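Local coordinates for dehydrogenase (Chromobacterium violaceum, PDB 3Q2I), which binds NADH and a UDP-linked N-acetylglucosaminuronic acid, and probably oxidises this sugar nucleotide on the route to 2,3-diacetamido-2,3-dideoxy-D-mannuronic acid, at residues R167-Y172 with R218-E223; V222-T227 with T243-P248. One frame throughout, in Å; residues are numbered along the deposited sequence.

Contact 1 of 2, residues R167-Y172 with R218-E223; sequences RPQEYY and RNIEVE. With HP7 ((2S,3S,4R,5R,6R)-5-acetamido-6-[[[(2R,3S,4R,5R)-5-(2,4-dioxopyrimidin-1-yl)-3,4-dihydroxy-oxolan-2-yl]methoxy-hydroxy-phosphoryl]oxy-hydroxy-phosphoryl]oxy-3,4-dihydroxy-oxane-2-carboxylic acid), chain C.
R218 reaches the backbone of R167 with the edge of its guanidinium group, tying the loop between strands 206-214 and 225-232 to the start of helix 169-173 in the C-terminal alpha/beta domain of this Rossmann-fold oxidoreductase. In one of the two conformers modelled for R218, NE donates to O of R167 over 2.7 Å, nearly straight at 167° and lying in both the carbonyl and the guanidinium plane; NH2 adds a weak second bond to the same oxygen. A bend at chi2 (-73°) turns CD and NE of R218 toward R167 and Q169, while its CG approaches CE2 of Y172 obliquely, 3.9 Å away.

On the ligand side, the R167 guanidinium grips the UDP-sugar. NE and NH1 both donate to carboxylate oxygen O'P, and NH1 also to the ring oxygen O5', with ribose O4C over one face. Y171, whose ring lies under CD of R167, donates from OH to O'Q, the other carboxylate oxygen.

The side-chain amide of Q169 pairs with the backbone of N219: N of N219 gives a straight bond of 2.8 Å to OE1 of Q169, and NE2 returns a longer one to O of N219, from above the carbonyl plane. I220 covers the Y172 ring: its CD1 stands over the face, 4.0 Å from the centroid, and its CG2 packs on CG and CB of Y172, 3.7 Å from CG. The opposite face carries CD2 of Y171. D173 takes a further bond from NE2 of Q169. One water links the segments, accepting from OH of Y172 at 2.6 Å and donating to O of E223.

Contact 2 of 2, residues V222-T227 with T243-P248; sequences VEDTGT and TMLTYP
L245 lays its two methyl groups against the carboxylate of D224, CD1 lying 3.5 Å from OD1 and CD2 close to OD2, the two side chains crossing at about a right angle. CD1 also touches OG1 of T225, so the leucine packs against a small polar cluster. In that cluster OG1 of T225 donates to OD1 of D224 over 2.9 Å, meeting the oxygen from above the carboxylate plane. The hydroxyls of T225 and T243 lie 3.0 Å apart (OG1 to OG1), their side chains side by side and pointing the same way, as suits an antiparallel non-hydrogen-bonded pair with CA atoms 4.1 Å apart. With OG1 anti to the backbone N (chi1 -176°), T243 can also accept from N of L245 at 3.0 Å, which makes an ST turn just as the chain leaves strand 237-243.

N of M244 donates to O of D224 over 2.8 Å, nearly along the C=O axis, and the CA of T243 adds a CH...O contact to the same oxygen. D224 itself is held by the preceding loop: its OD1 accepts from N of L216 and its OD2 from N of A217, so these amide groups would help offset the charge of this buried carboxylate. D224 and T225 both face A214, forming a classic beta bulge where strand 225-232 begins. That strand runs between strands 206-214 and 237-243 in the mixed sheet, while M244 packs against helix 187-191 and V163 of strand 156-164, and L245 meets Y157 of a neighbouring subunit.

In the fold
Contacts 1 and 2 have centres 9 Å apart in the C-terminal domain and share V222 and E223. Two probable hydrogen bonds couple them: N of R218 to OD2 of D224, 2.9 Å, and N of R167 to O of M244, also 2.9 Å. Packing adds to these, with CZ of R218 3.6 Å from CD2 of L245 and OH of Y172 3.7 Å from CB of M244. Within contact 1, residues 167-172 touch the sugar nucleotide directly, with 218-223 behind them, and the R167 side chain is about 8 Å from a bound NADH. Contact 2, where strand 225-232 begins and 237-243 ends, probably acts as a second shell, the M244 side chain lying about 6 Å from the UDP-sugar.

Contact 1 of 2, residues R167-Y172 with R218-E223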
loop_
_atom_site.group_PDB
_atom_site.type_symbol
_atom_site.label_atom_id
_atom_site.label_comp_id
_atom_site.label_asym_id
_atom_site.label_seq_id
_atom_site.Cartn_x
_atom_site.Cartn_y
_atom_site.Cartn_z
ATOM N N ARG A 167 -28.304 -16.959 18.115
ATOM C CA ARG A 167 -27.596 -17.309 19.347
ATOM C C ARG A 167 -27.771 -16.124 20.277
ATOM O O ARG A 167 -27.354 -15.006 19.974
ATOM C CB ARG A 167 -26.085 -17.526 19.155
ATOM C CG ARG A 167 -25.728 -18.655 18.228
ATOM C CD ARG A 167 -26.216 -19.990 18.769
ATOM N NE ARG A 167 -25.787 -21.124 17.958
ATOM C CZ ARG A 167 -26.495 -21.633 16.965
ATOM N NH1 ARG A 167 -26.017 -22.695 16.317
ATOM N NH2 ARG A 167 -27.661 -21.105 16.598
ATOM N N PRO A 168 -28.466 -16.329 21.416
ATOM C CA PRO A 168 -28.720 -15.214 22.312
ATOM C C PRO A 168 -27.507 -15.010 23.220
ATOM O O PRO A 168 -26.622 -15.869 23.246
ATOM C CB PRO A 168 -29.930 -15.720 23.144
ATOM C CG PRO A 168 -29.675 -17.230 23.192
ATOM C CD PRO A 168 -29.194 -17.551 21.795
ATOM N N GLN A 169 -27.456 -13.904 23.960
ATOM C CA GLN A 169 -26.349 -13.686 24.872
ATOM C C GLN A 169 -26.088 -14.883 25.811
ATOM O O GLN A 169 -24.932 -15.174 26.173
ATOM C CB GLN A 169 -26.511 -12.380 25.651
ATOM C CG GLN A 169 -25.342 -11.961 26.483
ATOM C CD GLN A 169 -24.166 -11.583 25.610
ATOM O OE1 GLN A 169 -24.332 -10.921 24.569
ATOM N NE2 GLN A 169 -22.988 -12.044 25.988
ATOM N N GLU A 170 -27.150 -15.537 26.273
ATOM C CA GLU A 170 -26.973 -16.580 27.290
ATOM C C GLU A 170 -26.174 -17.767 26.726
ATOM O O GLU A 170 -25.459 -18.446 27.464
ATOM C CB GLU A 170 -28.332 -17.067 27.835
ATOM C CG GLU A 170 -29.264 -17.646 26.785
ATOM C CD GLU A 170 -30.341 -18.569 27.351
ATOM O OE1 GLU A 170 -31.074 -19.190 26.539
ATOM O OE2 GLU A 170 -30.459 -18.666 28.594
ATOM N N TYR A 171 -26.208 -17.959 25.401
ATOM C CA TYR A 171 -25.362 -18.978 24.756
ATOM C C TYR A 171 -23.875 -18.708 24.991
ATOM O O TYR A 171 -23.098 -19.601 25.359
ATOM C CB TYR A 171 -25.718 -19.012 23.253
ATOM C CG TYR A 171 -24.676 -19.708 22.408
ATOM C CD1 TYR A 171 -24.690 -21.085 22.232
ATOM C CD2 TYR A 171 -23.611 -18.998 21.850
ATOM C CE1 TYR A 171 -23.720 -21.745 21.500
ATOM C CE2 TYR A 171 -22.635 -19.645 21.132
ATOM C CZ TYR A 171 -22.696 -20.996 20.938
ATOM O OH TYR A 171 -21.723 -21.625 20.218
ATOM N N TYR A 172 -23.438 -17.481 24.709
ATOM C CA TYR A 172 -22.048 -17.096 24.920
ATOM C C TYR A 172 -21.659 -17.024 26.393
ATOM O O TYR A 172 -20.551 -17.334 26.751
ATOM C CB TYR A 172 -21.776 -15.741 24.266
ATOM C CG TYR A 172 -22.104 -15.758 22.786
ATOM C CD1 TYR A 172 -21.136 -16.177 21.856
ATOM C CD2 TYR A 172 -23.327 -15.306 22.293
ATOM C CE1 TYR A 172 -21.409 -16.189 20.520
ATOM C CE2 TYR A 172 -23.594 -15.293 20.925
ATOM C CZ TYR A 172 -22.615 -15.756 20.049
ATOM O OH TYR A 172 -22.912 -15.709 18.714
ATOM N N ARG A 218 -24.113 -8.734 20.119
ATOM C CA ARG A 218 -23.738 -9.495 21.314
ATOM C C ARG A 218 -22.577 -8.878 22.076
ATOM O O ARG A 218 -21.785 -8.118 21.516
ATOM C CB ARG A 218 -23.438 -10.944 20.939
ATOM C CG ARG A 218 -24.642 -11.601 20.327
ATOM C CD ARG A 218 -25.747 -11.907 21.385
ATOM N NE ARG A 218 -26.912 -12.399 20.667
ATOM C CZ ARG A 218 -27.954 -11.658 20.300
ATOM N NH1 ARG A 218 -28.018 -10.381 20.686
ATOM N NH2 ARG A 218 -28.959 -12.217 19.634
ATOM N N ASN A 219 -22.505 -9.167 23.372
ATOM C CA ASN A 219 -21.427 -8.699 24.207
ATOM C C ASN A 219 -20.319 -9.745 24.283
ATOM O O ASN A 219 -20.214 -10.540 25.230
ATOM C CB ASN A 219 -21.983 -8.342 25.598
ATOM C CG ASN A 219 -22.871 -7.108 25.541
ATOM O OD1 ASN A 219 -22.494 -6.096 24.943
ATOM N ND2 ASN A 219 -24.054 -7.182 26.164
ATOM N N ILE A 220 -19.517 -9.770 23.218
ATOM C CA ILE A 220 -18.462 -10.744 22.994
ATOM C C ILE A 220 -17.424 -10.009 22.139
ATOM O O ILE A 220 -17.747 -8.982 21.596
ATOM C CB ILE A 220 -18.949 -11.954 22.195
ATOM C CG1 ILE A 220 -19.603 -11.525 20.866
ATOM C CG2 ILE A 220 -19.968 -12.756 23.014
ATOM C CD1 ILE A 220 -20.216 -12.673 20.097
ATOM N N GLU A 221 -16.244 -10.571 22.021
ATOM C CA GLU A 221 -15.233 -9.868 21.220
ATOM C C GLU A 221 -15.155 -10.395 19.791
ATOM O O GLU A 221 -14.709 -9.653 18.928
ATOM C CB GLU A 221 -13.901 -9.908 21.940
ATOM C CG GLU A 221 -13.274 -11.266 21.773
ATOM C CD GLU A 221 -11.872 -11.288 22.333
ATOM O OE1 GLU A 221 -11.454 -12.396 22.760
ATOM O OE2 GLU A 221 -11.220 -10.192 22.316
ATOM N N VAL A 222 -15.670 -11.598 19.525
ATOM C CA VAL A 222 -15.750 -12.156 18.179
ATOM C C VAL A 222 -16.979 -11.701 17.378
ATOM O O VAL A 222 -17.893 -11.059 17.919
ATOM C CB VAL A 222 -15.717 -13.724 18.203
ATOM C CG1 VAL A 222 -14.453 -14.213 18.957
ATOM C CG2 VAL A 222 -17.032 -14.270 18.812
ATOM N N GLU A 223 -17.000 -11.926 16.069
ATOM C CA GLU A 223 -18.121 -11.502 15.246
ATOM C C GLU A 223 -19.387 -12.279 15.509
ATOM O O GLU A 223 -19.336 -13.517 15.680
ATOM C CB GLU A 223 -17.761 -11.480 13.747
ATOM C CG GLU A 223 -17.765 -12.862 13.015
ATOM C CD GLU A 223 -16.626 -13.811 13.309
ATOM O OE1 GLU A 223 -15.657 -13.463 14.008
ATOM O OE2 GLU A 223 -16.655 -14.973 12.814
HETATM N N1 HP7 C . -30.248 -21.568 19.451
HETATM C C2 HP7 C . -31.128 -20.574 19.566
HETATM O O2 HP7 C . -31.062 -19.805 20.561
HETATM N N3 HP7 C . -32.102 -20.397 18.668
HETATM C C4 HP7 C . -32.205 -21.218 17.614
HETATM O O4 HP7 C . -33.173 -21.041 16.836
HETATM C C5 HP7 C . -31.292 -22.264 17.453
HETATM C C6 HP7 C . -30.306 -22.421 18.418
HETATM P PA HP7 C . -28.180 -26.127 18.238
HETATM P PB HP7 C . -26.071 -27.684 17.206
HETATM O "O'P" HP7 C . -23.621 -22.923 18.010
HETATM O "O'Q" HP7 C . -22.270 -24.090 19.300
HETATM C "C1'" HP7 C . -24.655 -26.061 15.711
HETATM O O1A HP7 C . -29.088 -25.970 17.028
HETATM O O1B HP7 C . -26.967 -28.008 16.034
HETATM C C1C HP7 C . -29.170 -21.665 20.444
HETATM C "C2'" HP7 C . -23.558 -26.290 14.657
HETATM N "N2'" HP7 C . -23.738 -27.582 13.993
HETATM O O2A HP7 C . -28.458 -27.133 19.321
HETATM O O2B HP7 C . -25.708 -28.704 18.267
HETATM C C2C HP7 C . -29.537 -22.511 21.655
HETATM O O2C HP7 C . -28.960 -21.820 22.768
HETATM C "C3'" HP7 C . -22.174 -26.242 15.293
HETATM O "O3'" HP7 C . -21.235 -26.134 14.197
HETATM O O3A HP7 C . -26.641 -26.318 17.822
HETATM O O3B HP7 C . -24.638 -27.180 16.608
HETATM C C3C HP7 C . -28.743 -23.788 21.441
HETATM O O3C HP7 C . -28.380 -24.380 22.689
HETATM C "C4'" HP7 C . -22.018 -25.008 16.195
HETATM O "O4'" HP7 C . -20.800 -25.021 16.932
HETATM C C4C HP7 C . -27.497 -23.337 20.684
HETATM O O4C HP7 C . -28.081 -22.352 19.820
HETATM C "C5'" HP7 C . -23.136 -25.092 17.253
HETATM O "O5'" HP7 C . -24.345 -24.923 16.519
HETATM C C5C HP7 C . -26.967 -24.466 19.827
HETATM O O5C HP7 C . -28.032 -24.679 18.909
HETATM C "C6'" HP7 C . -22.996 -23.980 18.265
HETATM C "C7'" HP7 C . -23.929 -27.798 12.693
HETATM O "O7'" HP7 C . -23.876 -26.950 11.791
HETATM C "C8'" HP7 C . -24.218 -29.232 12.315
HETATM O O HOH W 1 -20.952 -15.623 17.037
#

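Contact 2 of 2, residues V222-T227 with T243-P248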
loop_
_atom_site.group_PDB
_atom_site.type_symbol
_atom_site.label_atom_id
_atom_site.label_comp_id
_atom_site.label_asym_id
_atom_site.label_seq_id
_atom_site.Cartn_x
_atom_site.Cartn_y
_atom_site.Cartn_z
ATOM N N VAL A 222 -15.670 -11.598 19.525
ATOM C CA VAL A 222 -15.750 -12.156 18.179
ATOM C C VAL A 222 -16.979 -11.701 17.378
ATOM O O VAL A 222 -17.893 -11.059 17.919
ATOM C CB VAL A 222 -15.717 -13.724 18.203
ATOM C CG1 VAL A 222 -14.453 -14.213 18.957
ATOM C CG2 VAL A 222 -17.032 -14.270 18.812
ATOM N N GLU A 223 -17.000 -11.926 16.069
ATOM C CA GLU A 223 -18.121 -11.502 15.246
ATOM C C GLU A 223 -19.387 -12.279 15.509
ATOM O O GLU A 223 -19.336 -13.517 15.680
ATOM C CB GLU A 223 -17.761 -11.480 13.747
ATOM C CG GLU A 223 -17.765 -12.862 13.015
ATOM C CD GLU A 223 -16.626 -13.811 13.309
ATOM O OE1 GLU A 223 -15.657 -13.463 14.008
ATOM O OE2 GLU A 223 -16.655 -14.973 12.814
ATOM N N ASP A 224 -20.505 -11.562 15.530
ATOM C CA ASP A 224 -21.803 -12.195 15.414
ATOM C C ASP A 224 -22.401 -12.184 14.032
ATOM O O ASP A 224 -23.453 -12.806 13.797
ATOM C CB ASP A 224 -22.808 -11.686 16.492
ATOM C CG ASP A 224 -23.052 -10.180 16.401
ATOM O OD1 ASP A 224 -22.923 -9.596 15.289
ATOM O OD2 ASP A 224 -23.401 -9.608 17.455
ATOM N N THR A 225 -21.730 -11.473 13.096
ATOM C CA THR A 225 -22.274 -11.224 11.760
ATOM C C THR A 225 -21.095 -11.076 10.796
ATOM O O THR A 225 -20.108 -10.464 11.144
ATOM C CB THR A 225 -23.076 -9.888 11.755
ATOM O OG1 THR A 225 -24.149 -9.991 12.720
ATOM C CG2 THR A 225 -23.676 -9.566 10.380
ATOM N N GLY A 226 -21.226 -11.586 9.576
ATOM C CA GLY A 226 -20.111 -11.435 8.625
ATOM C C GLY A 226 -20.535 -11.748 7.222
ATOM O O GLY A 226 -21.502 -12.467 6.986
ATOM N N THR A 227 -19.746 -11.292 6.255
ATOM C CA THR A 227 -19.954 -11.634 4.874
ATOM C C THR A 227 -18.584 -11.766 4.204
ATOM O O THR A 227 -17.644 -11.065 4.593
ATOM C CB THR A 227 -20.864 -10.610 4.153
ATOM O OG1 THR A 227 -21.179 -11.110 2.855
ATOM C CG2 THR A 227 -20.269 -9.165 4.069
ATOM N N THR A 243 -25.151 -14.706 10.067
ATOM C CA THR A 243 -25.371 -13.926 11.276
ATOM C C THR A 243 -25.957 -14.840 12.324
ATOM O O THR A 243 -26.616 -15.810 11.945
ATOM C CB THR A 243 -26.306 -12.708 11.098
ATOM O OG1 THR A 243 -26.373 -11.950 12.324
ATOM C CG2 THR A 243 -27.674 -13.152 10.532
ATOM N N MET A 244 -25.633 -14.572 13.582
ATOM C CA MET A 244 -26.256 -15.264 14.743
ATOM C C MET A 244 -27.349 -14.377 15.337
ATOM O O MET A 244 -27.816 -14.630 16.462
ATOM C CB MET A 244 -25.197 -15.633 15.790
ATOM C CG MET A 244 -24.186 -16.655 15.319
ATOM S SD MET A 244 -24.892 -18.192 14.684
ATOM C CE MET A 244 -24.340 -18.246 12.983
ATOM N N LEU A 245 -27.767 -13.345 14.618
ATOM C CA LEU A 245 -28.682 -12.357 15.219
ATOM C C LEU A 245 -30.059 -12.459 14.577
ATOM O O LEU A 245 -30.826 -11.494 14.650
ATOM C CB LEU A 245 -28.181 -10.922 14.955
ATOM C CG LEU A 245 -26.778 -10.671 15.496
ATOM C CD1 LEU A 245 -26.391 -9.216 15.240
ATOM C CD2 LEU A 245 -26.646 -11.071 16.970
ATOM N N THR A 246 -30.414 -13.610 14.008
ATOM C CA THR A 246 -31.633 -13.691 13.202
ATOM C C THR A 246 -32.890 -13.670 14.099
ATOM O O THR A 246 -32.952 -14.352 15.140
ATOM C CB THR A 246 -31.661 -14.992 12.415
ATOM O OG1 THR A 246 -30.443 -15.107 11.632
ATOM C CG2 THR A 246 -32.863 -15.002 11.487
ATOM N N TYR A 247 -33.856 -12.867 13.674
ATOM C CA TYR A 247 -35.146 -12.762 14.398
ATOM C C TYR A 247 -36.129 -13.761 13.864
ATOM O O TYR A 247 -36.421 -13.762 12.680
ATOM C CB TYR A 247 -35.755 -11.360 14.245
ATOM C CG TYR A 247 -37.133 -11.318 14.890
ATOM C CD1 TYR A 247 -37.253 -11.210 16.262
ATOM C CD2 TYR A 247 -38.258 -11.486 14.117
ATOM C CE1 TYR A 247 -38.502 -11.246 16.868
ATOM C CE2 TYR A 247 -39.514 -11.500 14.709
ATOM C CZ TYR A 247 -39.605 -11.397 16.057
ATOM O OH TYR A 247 -40.879 -11.447 16.608
ATOM N N PRO A 248 -36.678 -14.611 14.764
ATOM C CA PRO A 248 -36.436 -14.753 16.188
ATOM C C PRO A 248 -35.813 -16.104 16.513
ATOM O O PRO A 248 -35.543 -16.379 17.688
ATOM C CB PRO A 248 -37.864 -14.783 16.752
ATOM C CG PRO A 248 -38.583 -15.543 15.714
ATOM C CD PRO A 248 -37.945 -15.251 14.363
#